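Local structure of terminase small subunit (Thermus phage G20c, 6EJQ) at residues Leu70-Ala73 with Arg74-Lys78; Ile125-Glu128 with Arg129-Ala132; Leu133-Ser136 with Leu137-Gly141. The protein probably recognises the packaging initiation site on viral DNA and regulates the ATPase of the large terminase subunit, working as a ring of nine subunits. All blocks are in the same frame, centred on the assembly; numbering follows the deposited sequence.

Contact 1. Residues Leu70-Ala73 with Arg74-Lys78; sequences LERA and RIFQK
A water held between Glu71 and Arg74 links their side chains: it donates to Glu71 OE1 at 2.6 Å and accepts from Arg74 NE at 2.9 Å, lying in the guanidinium plane at its edge. Direct pairing is not reached, since Glu71 OE1 stays 4.2 Å from Arg74 NE, and the two chains cross at about a right angle. The bend at chi2 of Glu71 (62°) carries its carboxylate back over the turn, where OE1 also comes 3.7 Å from Arg74 CD. Arg74 runs extended from CG to NE and sends NH1 on to a salt bridge with Glu65 of a neighbouring subunit. Four i to i+4 backbone bonds join the two segments, the tightest from Gln77 N to Ala73 O at 2.8 Å, as expected of continuous alpha helix, here within helix 59-95 of the C-terminal domain. On another side of that helix, Arg72 and Phe76 lie alongside each other, pointing the same way. Here the aliphatic part of the arginine does the touching, with CD 3.7 Å from Phe76 CE2, while Arg72 O sits 3.6 Å above one ring face, offset toward the rim. Beyond a bend at chi3, the Arg72 guanidinium finds polar partners on other subunits: NE forms a salt bridge with Asp126 of one neighbouring subunit, and NH1 bonds to Leu17 O of another.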
ATOM      1  N   LEU B  70      16.756  -2.357  22.194  1.00 36.80           N
ATOM      2  CA  LEU B  70      15.719  -1.662  22.948  1.00 36.98           C
ATOM      3  C   LEU B  70      16.216  -0.349  23.532  1.00 36.47           C
ATOM      4  O   LEU B  70      15.481   0.633  23.528  1.00 37.16           O
ATOM      5  CB  LEU B  70      15.122  -2.561  24.031  1.00 37.02           C
ATOM      6  CG  LEU B  70      14.427  -3.828  23.505  1.00 38.20           C
ATOM      7  CD1 LEU B  70      13.744  -4.573  24.637  1.00 38.93           C
ATOM      8  CD2 LEU B  70      13.451  -3.525  22.380  1.00 38.39           C
ATOM      9  N   GLU B  71      17.462  -0.309  23.988  1.00 35.80           N
ATOM     10  CA  GLU B  71      18.038   0.940  24.486  1.00 36.87           C
ATOM     11  C   GLU B  71      18.216   1.956  23.358  1.00 35.70           C
ATOM     12  O   GLU B  71      17.945   3.144  23.542  1.00 35.36           O
ATOM     13  CB  GLU B  71      19.375   0.686  25.197  1.00 38.15           C
ATOM     14  CG  GLU B  71      19.994   1.895  25.915  1.00 38.69           C
ATOM     15  CD  GLU B  71      19.127   2.453  27.045  1.00 39.82           C
ATOM     16  OE1 GLU B  71      18.270   1.725  27.594  1.00 38.82           O
ATOM     17  OE2 GLU B  71      19.304   3.642  27.381  1.00 41.70           O
ATOM     18  N   ARG B  72      18.673   1.489  22.202  1.00 34.36           N
ATOM     19  CA  ARG B  72      18.846   2.359  21.048  1.00 36.03           C
ATOM     20  C   ARG B  72      17.485   2.937  20.657  1.00 35.17           C
ATOM     21  O   ARG B  72      17.368   4.122  20.386  1.00 36.11           O
ATOM     22  CB  ARG B  72      19.478   1.613  19.855  1.00 37.23           C
ATOM     23  CG  ARG B  72      20.123   2.547  18.838  1.00 38.19           C
ATOM     24  CD  ARG B  72      20.157   1.979  17.426  1.00 39.06           C
ATOM     25  NE  ARG B  72      20.798   0.664  17.308  1.00 41.22           N
ATOM     26  CZ  ARG B  72      22.116   0.432  17.337  1.00 40.54           C
ATOM     27  NH1 ARG B  72      22.995   1.407  17.538  1.00 42.33           N
ATOM     28  NH2 ARG B  72      22.557  -0.805  17.195  1.00 42.16           N
ATOM     29  N   ALA B  73      16.462   2.094  20.646  1.00 34.59           N
ATOM     30  CA  ALA B  73      15.110   2.541  20.356  1.00 34.69           C
ATOM     31  C   ALA B  73      14.611   3.582  21.378  1.00 35.46           C
ATOM     32  O   ALA B  73      13.975   4.563  20.983  1.00 36.33           O
ATOM     33  CB  ALA B  73      14.169   1.349  20.279  1.00 35.28           C
ATOM     34  N   ARG B  74      14.921   3.395  22.666  1.00 34.44           N
ATOM     35  CA  ARG B  74      14.608   4.400  23.705  1.00 34.23           C
ATOM     36  C   ARG B  74      15.198   5.766  23.408  1.00 35.39           C
ATOM     37  O   ARG B  74      14.559   6.796  23.657  1.00 34.71           O
ATOM     38  CB  ARG B  74      15.101   3.961  25.092  1.00 35.89           C
ATOM     39  CG  ARG B  74      14.267   2.875  25.748  1.00 37.95           C
ATOM     40  CD  ARG B  74      14.719   2.626  27.176  1.00 39.30           C
ATOM     41  NE  ARG B  74      14.055   1.459  27.772  1.00 41.15           N
ATOM     42  CZ  ARG B  74      12.830   1.458  28.311  1.00 43.02           C
ATOM     43  NH1 ARG B  74      12.329   0.335  28.825  1.00 42.87           N
ATOM     44  NH2 ARG B  74      12.088   2.564  28.338  1.00 41.76           N
ATOM     45  N   ILE B  75      16.429   5.772  22.892  1.00 35.24           N
ATOM     46  CA  ILE B  75      17.107   7.006  22.523  1.00 34.94           C
ATOM     47  C   ILE B  75      16.394   7.713  21.374  1.00 34.81           C
ATOM     48  O   ILE B  75      16.198   8.927  21.426  1.00 35.11           O
ATOM     49  CB  ILE B  75      18.581   6.756  22.131  1.00 34.89           C
ATOM     50  CG1 ILE B  75      19.374   6.293  23.347  1.00 35.61           C
ATOM     51  CG2 ILE B  75      19.219   8.017  21.550  1.00 35.92           C
ATOM     52  CD1 ILE B  75      20.648   5.568  22.992  1.00 37.09           C
ATOM     53  N   PHE B  76      16.051   6.970  20.323  1.00 35.22           N
ATOM     54  CA  PHE B  76      15.324   7.564  19.195  1.00 35.72           C
ATOM     55  C   PHE B  76      13.960   8.058  19.669  1.00 33.65           C
ATOM     56  O   PHE B  76      13.540   9.156  19.313  1.00 33.21           O
ATOM     57  CB  PHE B  76      15.136   6.577  18.031  1.00 37.19           C
ATOM     58  CG  PHE B  76      16.418   6.131  17.359  1.00 37.62           C
ATOM     59  CD1 PHE B  76      17.484   6.992  17.159  1.00 38.94           C
ATOM     60  CD2 PHE B  76      16.519   4.837  16.862  1.00 39.90           C
ATOM     61  CE1 PHE B  76      18.643   6.556  16.521  1.00 40.70           C
ATOM     62  CE2 PHE B  76      17.668   4.399  16.213  1.00 40.45           C
ATOM     63  CZ  PHE B  76      18.735   5.263  16.039  1.00 39.42           C
ATOM     64  N   GLN B  77      13.288   7.260  20.490  1.00 33.05           N
ATOM     65  CA  GLN B  77      11.977   7.632  21.028  1.00 34.68           C
ATOM     66  C   GLN B  77      12.041   8.978  21.739  1.00 34.39           C
ATOM     67  O   GLN B  77      11.154   9.813  21.573  1.00 34.51           O
ATOM     68  CB  GLN B  77      11.445   6.568  21.988  1.00 35.19           C
ATOM     69  CG  GLN B  77       9.951   6.653  22.246  1.00 35.34           C
ATOM     70  CD  GLN B  77       9.458   5.568  23.178  1.00 35.08           C
ATOM     71  OE1 GLN B  77      10.136   5.207  24.139  1.00 34.95           O
ATOM     72  NE2 GLN B  77       8.263   5.057  22.912  1.00 34.75           N
ATOM     73  N   LYS B  78      13.112   9.202  22.493  1.00 35.16           N
ATOM     74  CA  LYS B  78      13.287  10.464  23.206  1.00 36.44           C
ATOM     75  C   LYS B  78      13.507  11.644  22.261  1.00 34.30           C
ATOM     76  O   LYS B  78      12.985  12.735  22.499  1.00 34.19           O
ATOM     77  CB  LYS B  78      14.412  10.353  24.217  1.00 38.98           C
ATOM     78  CG  LYS B  78      14.466  11.491  25.217  1.00 41.58           C
ATOM     79  CD  LYS B  78      15.609  11.240  26.186  1.00 44.24           C
ATOM     80  CE  LYS B  78      16.032  12.508  26.898  1.00 47.21           C
ATOM     81  NZ  LYS B  78      15.129  12.749  28.043  1.00 50.76           N
TER
HETATM   82  O   HOH W   1      16.480  -0.161  27.632  1.00 45.53           O

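Contact 2. Residues Ile125-Glu128 with Arg129-Ala132; sequences IDQE and RITA
Asp126 and Arg129, three residues apart on the alpha helix 112-139, form an intrahelical salt bridge on its buried side. Asp126 OD1 lies 2.7 Å from Arg129 NH2, but the N-H...O angle of 116° makes the hydrogen bond within it weak. The side chains run side by side in the same direction, yet carboxylate and guanidinium planes stand 69° apart, so the ion pair is close without being the flat, two-pronged kind. Arg129 gets there by folding: its chain bends at chi3, which lays one guanidinium face over the turn, with Asp126 CA 4.0 Å above the plane near its rim. Both charges have further partners that should help fix their positions. Asp126 OD1 also accepts from Gln77 of the same chain, and Glu65 of a neighbouring subunit forms a salt bridge with Arg129 NE. Ile130 belongs to the well-packed part too, its CD1 3.5 Å from Asp126 O.

The solvent side, at Gln127 and Thr131, is looser. The Gln127 amide merely rests beside Ile130, OE1 to CD1 3.7 Å, whereas its backbone carbonyl is doubly used. Gln127 O accepts from Thr131 N at 2.9 Å on one face of its plane, and on the opposite face from the hydroxyl Thr131 OG1, which stands 38° out of that plane.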
ATOM      1  N   ILE B 125       7.052   2.334  19.058  1.00 34.91           N
ATOM      2  CA  ILE B 125       8.308   2.011  19.730  1.00 34.67           C
ATOM      3  C   ILE B 125       8.027   1.328  21.078  1.00 35.54           C
ATOM      4  O   ILE B 125       8.730   0.370  21.434  1.00 35.09           O
ATOM      5  CB  ILE B 125       9.233   3.243  19.858  1.00 32.76           C
ATOM      6  CG1 ILE B 125       9.770   3.632  18.473  1.00 31.98           C
ATOM      7  CG2 ILE B 125      10.404   2.961  20.782  1.00 33.31           C
ATOM      8  CD1 ILE B 125      10.347   5.030  18.396  1.00 31.64           C
ATOM      9  N   ASP B 126       6.994   1.784  21.789  1.00 35.20           N
ATOM     10  CA  ASP B 126       6.555   1.116  23.031  1.00 36.41           C
ATOM     11  C   ASP B 126       6.087  -0.310  22.766  1.00 37.13           C
ATOM     12  O   ASP B 126       6.461  -1.222  23.486  1.00 37.05           O
ATOM     13  CB  ASP B 126       5.401   1.866  23.728  1.00 35.50           C
ATOM     14  CG  ASP B 126       5.837   3.158  24.434  1.00 36.36           C
ATOM     15  OD1 ASP B 126       7.038   3.367  24.703  1.00 33.25           O
ATOM     16  OD2 ASP B 126       4.932   3.972  24.752  1.00 35.98           O
ATOM     17  N   GLN B 127       5.241  -0.503  21.755  1.00 37.62           N
ATOM     18  CA  GLN B 127       4.686  -1.830  21.493  1.00 37.69           C
ATOM     19  C   GLN B 127       5.735  -2.809  20.982  1.00 36.81           C
ATOM     20  O   GLN B 127       5.743  -3.971  21.375  1.00 36.16           O
ATOM     21  CB  GLN B 127       3.487  -1.753  20.545  1.00 39.11           C
ATOM     22  CG  GLN B 127       2.250  -1.093  21.160  1.00 42.90           C
ATOM     23  CD  GLN B 127       1.914  -1.590  22.579  1.00 47.35           C
ATOM     24  OE1 GLN B 127       1.723  -0.783  23.507  1.00 47.10           O
ATOM     25  NE2 GLN B 127       1.854  -2.921  22.753  1.00 46.37           N
ATOM     26  N   GLU B 128       6.625  -2.327  20.126  1.00 36.66           N
ATOM     27  CA  GLU B 128       7.783  -3.099  19.696  1.00 38.34           C
ATOM     28  C   GLU B 128       8.682  -3.506  20.870  1.00 36.67           C
ATOM     29  O   GLU B 128       9.177  -4.634  20.900  1.00 36.89           O
ATOM     30  CB  GLU B 128       8.562  -2.335  18.627  1.00 40.92           C
ATOM     31  CG  GLU B 128       7.835  -2.341  17.286  1.00 44.03           C
ATOM     32  CD  GLU B 128       8.345  -1.324  16.271  1.00 46.61           C
ATOM     33  OE1 GLU B 128       9.225  -0.483  16.581  1.00 48.15           O
ATOM     34  OE2 GLU B 128       7.823  -1.359  15.138  1.00 51.55           O
ATOM     35  N   ARG B 129       8.859  -2.610  21.840  1.00 36.68           N
ATOM     36  CA  ARG B 129       9.575  -2.934  23.090  1.00 35.67           C
ATOM     37  C   ARG B 129       8.883  -4.063  23.845  1.00 34.87           C
ATOM     38  O   ARG B 129       9.519  -5.039  24.216  1.00 34.81           O
ATOM     39  CB  ARG B 129       9.707  -1.712  24.003  1.00 36.15           C
ATOM     40  CG  ARG B 129      10.501  -1.970  25.277  1.00 37.81           C
ATOM     41  CD  ARG B 129      11.176  -0.713  25.795  1.00 38.49           C
ATOM     42  NE  ARG B 129      10.183   0.276  26.147  1.00 41.42           N
ATOM     43  CZ  ARG B 129      10.002   1.477  25.597  1.00 40.40           C
ATOM     44  NH1 ARG B 129      10.774   1.961  24.626  1.00 40.53           N
ATOM     45  NH2 ARG B 129       9.009   2.219  26.063  1.00 40.76           N
ATOM     46  N   ILE B 130       7.576  -3.930  24.042  1.00 34.03           N
ATOM     47  CA  ILE B 130       6.794  -4.926  24.765  1.00 34.18           C
ATOM     48  C   ILE B 130       6.880  -6.289  24.070  1.00 35.22           C
ATOM     49  O   ILE B 130       7.119  -7.306  24.722  1.00 32.74           O
ATOM     50  CB  ILE B 130       5.345  -4.447  24.947  1.00 33.94           C
ATOM     51  CG1 ILE B 130       5.328  -3.290  25.948  1.00 34.74           C
ATOM     52  CG2 ILE B 130       4.430  -5.556  25.449  1.00 34.21           C
ATOM     53  CD1 ILE B 130       4.139  -2.373  25.786  1.00 36.16           C
ATOM     54  N   THR B 131       6.733  -6.285  22.748  1.00 36.81           N
ATOM     55  CA  THR B 131       6.829  -7.505  21.935  1.00 37.21           C
ATOM     56  C   THR B 131       8.194  -8.194  22.108  1.00 37.32           C
ATOM     57  O   THR B 131       8.262  -9.394  22.400  1.00 36.01           O
ATOM     58  CB  THR B 131       6.577  -7.184  20.448  1.00 37.10           C
ATOM     59  OG1 THR B 131       5.249  -6.662  20.296  1.00 38.10           O
ATOM     60  CG2 THR B 131       6.738  -8.420  19.573  1.00 38.00           C
ATOM     61  N   ALA B 132       9.264  -7.422  21.960  1.00 37.00           N
ATOM     62  CA  ALA B 132      10.628  -7.942  22.119  1.00 36.51           C
ATOM     63  C   ALA B 132      10.921  -8.431  23.542  1.00 37.59           C
ATOM     64  O   ALA B 132      11.552  -9.476  23.722  1.00 39.05           O
ATOM     65  CB  ALA B 132      11.643  -6.899  21.699  1.00 36.09           C
TER

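Contact 3. Residues Leu133-Ser136 with Leu137-Gly141; sequences LLNS and LKVLG
The C-terminal end of helix 112-139 is where this contact lies, and Ser136 folds its hydroxyl back onto the preceding turn. Ser136 OG donates to Leu133 O at 2.9 Å, within the first of the two segments, and Leu137 N bonds to the same oxygen at 3.0 Å. Both donors approach from one face of the carbonyl plane, so Leu133 O is gripped by a backbone and a side-chain group together. A chi1 of 81° places OG between the backbone N and the carbonyl carbon of its own residue, turned back toward Leu133. The i to i+4 bonding still holds at Val139, whose N reaches Asn135 O at 2.8 Å. One residue on, Leu140 is the first to leave helical backbone angles, with phi -114° and psi 6°; the final i to i+4 bond, from Leu140 N to Ser136 O at 3.0 Å, is still made, its donor above the carbonyl plane. Leu140 nevertheless packs back over the last turn, with CB 3.3 Å from Ser136 O and CD1 4.0 Å from Ser136 CB. Its side chain also touches Leu59, Ile62 and Val66 of helix 59-95. On a more outward side, Val139 meets both ends of the Asn135 amide, CG1 lying 3.9 Å from OD1 and CG2 equally far from ND2.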
ATOM      1  N   LEU B 133      10.452  -7.695  24.549  1.00 36.90           N
ATOM      2  CA  LEU B 133      10.606  -8.132  25.939  1.00 35.55           C
ATOM      3  C   LEU B 133       9.902  -9.452  26.197  1.00 35.71           C
ATOM      4  O   LEU B 133      10.487 -10.347  26.801  1.00 37.07           O
ATOM      5  CB  LEU B 133      10.114  -7.065  26.927  1.00 34.02           C
ATOM      6  CG  LEU B 133      11.007  -5.826  27.052  1.00 33.77           C
ATOM      7  CD1 LEU B 133      10.289  -4.756  27.852  1.00 33.84           C
ATOM      8  CD2 LEU B 133      12.359  -6.130  27.685  1.00 34.16           C
ATOM      9  N   LEU B 134       8.651  -9.561  25.756  1.00 36.83           N
ATOM     10  CA  LEU B 134       7.895 -10.810  25.845  1.00 39.92           C
ATOM     11  C   LEU B 134       8.604 -11.986  25.173  1.00 41.34           C
ATOM     12  O   LEU B 134       8.680 -13.078  25.734  1.00 42.33           O
ATOM     13  CB  LEU B 134       6.519 -10.661  25.197  1.00 42.39           C
ATOM     14  CG  LEU B 134       5.395 -10.108  26.066  1.00 45.86           C
ATOM     15  CD1 LEU B 134       4.181  -9.773  25.202  1.00 46.32           C
ATOM     16  CD2 LEU B 134       5.036 -11.103  27.164  1.00 47.71           C
ATOM     17  N   ASN B 135       9.074 -11.759  23.954  1.00 41.84           N
ATOM     18  CA  ASN B 135       9.773 -12.778  23.190  1.00 44.59           C
ATOM     19  C   ASN B 135      11.057 -13.237  23.891  1.00 43.33           C
ATOM     20  O   ASN B 135      11.365 -14.418  23.895  1.00 43.21           O
ATOM     21  CB  ASN B 135      10.088 -12.260  21.783  1.00 47.15           C
ATOM     22  CG  ASN B 135      10.713 -13.317  20.908  1.00 49.26           C
ATOM     23  OD1 ASN B 135      10.050 -14.273  20.531  1.00 54.12           O
ATOM     24  ND2 ASN B 135      11.998 -13.155  20.585  1.00 51.43           N
ATOM     25  N   SER B 136      11.782 -12.307  24.500  1.00 44.08           N
ATOM     26  CA  SER B 136      13.011 -12.641  25.201  1.00 43.83           C
ATOM     27  C   SER B 136      12.714 -13.473  26.457  1.00 45.01           C
ATOM     28  O   SER B 136      13.460 -14.410  26.777  1.00 44.71           O
ATOM     29  CB  SER B 136      13.816 -11.380  25.526  1.00 42.42           C
ATOM     30  OG  SER B 136      13.322 -10.744  26.670  1.00 45.44           O
ATOM     31  N   LEU B 137      11.622 -13.146  27.149  1.00 44.71           N
ATOM     32  CA  LEU B 137      11.176 -13.928  28.314  1.00 45.63           C
ATOM     33  C   LEU B 137      10.660 -15.318  27.912  1.00 46.92           C
ATOM     34  O   LEU B 137      10.736 -16.265  28.701  1.00 46.71           O
ATOM     35  CB  LEU B 137      10.090 -13.185  29.082  1.00 44.27           C
ATOM     36  CG  LEU B 137       9.682 -13.750  30.435  1.00 45.76           C
ATOM     37  CD1 LEU B 137      10.887 -13.889  31.352  1.00 46.95           C
ATOM     38  CD2 LEU B 137       8.626 -12.856  31.073  1.00 46.61           C
ATOM     39  N   LYS B 138      10.133 -15.427  26.694  1.00 45.34           N
ATOM     40  CA  LYS B 138       9.666 -16.692  26.170  1.00 47.95           C
ATOM     41  C   LYS B 138      10.834 -17.586  25.736  1.00 46.50           C
ATOM     42  O   LYS B 138      10.950 -18.707  26.225  1.00 45.14           O
ATOM     43  CB  LYS B 138       8.717 -16.465  25.001  1.00 51.44           C
ATOM     44  CG  LYS B 138       7.933 -17.708  24.614  1.00 58.77           C
ATOM     45  CD  LYS B 138       7.365 -17.619  23.201  1.00 64.76           C
ATOM     46  CE  LYS B 138       6.873 -18.980  22.712  1.00 68.19           C
ATOM     47  NZ  LYS B 138       6.649 -18.995  21.239  1.00 69.49           N
ATOM     48  N   VAL B 139      11.690 -17.087  24.839  1.00 43.97           N
ATOM     49  CA  VAL B 139      12.657 -17.935  24.127  1.00 44.17           C
ATOM     50  C   VAL B 139      14.110 -17.871  24.594  1.00 43.70           C
ATOM     51  O   VAL B 139      14.891 -18.731  24.215  1.00 46.67           O
ATOM     52  CB  VAL B 139      12.614 -17.697  22.598  1.00 44.66           C
ATOM     53  CG1 VAL B 139      11.176 -17.648  22.111  1.00 47.17           C
ATOM     54  CG2 VAL B 139      13.357 -16.434  22.189  1.00 46.03           C
ATOM     55  N   LEU B 140      14.474 -16.865  25.387  1.00 44.16           N
ATOM     56  CA  LEU B 140      15.869 -16.661  25.811  1.00 43.44           C
ATOM     57  C   LEU B 140      16.076 -16.858  27.298  1.00 42.14           C
ATOM     58  O   LEU B 140      17.171 -16.614  27.803  1.00 43.41           O
ATOM     59  CB  LEU B 140      16.366 -15.256  25.407  1.00 43.25           C
ATOM     60  CG  LEU B 140      16.211 -14.889  23.930  1.00 42.89           C
ATOM     61  CD1 LEU B 140      16.641 -13.450  23.660  1.00 43.07           C
ATOM     62  CD2 LEU B 140      16.982 -15.865  23.054  1.00 42.81           C
ATOM     63  N   GLY B 141      15.036 -17.295  28.002  1.00 43.33           N
ATOM     64  CA  GLY B 141      15.149 -17.626  29.415  1.00 43.17           C
ATOM     65  C   GLY B 141      15.460 -19.088  29.617  1.00 41.56           C
ATOM     66  O   GLY B 141      15.461 -19.520  30.762  1.00 46.28           O
TER

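Along the chain the three contacts are in series: none nests in or crosses another, and each closes only local turns of helix. Contact 1 comes first, on helix 59-95; the chain then returns along helix 112-139, whose consecutive contacts 2 and 3 adjoin in sequence. The return brings residues 125-132 against residues 70-78, where Arg74 NH1 packs 3.4 Å from Arg129 CD and Gln77 CD packs on Ile125 CG2. Further along the pair, Leu70 CD1 meets Leu133 CD2 at 3.7 Å, joining contacts 1 and 3. All three contacts also touch neighbouring subunits, so this helical hairpin contributes to the subunit interfaces of the nonamer.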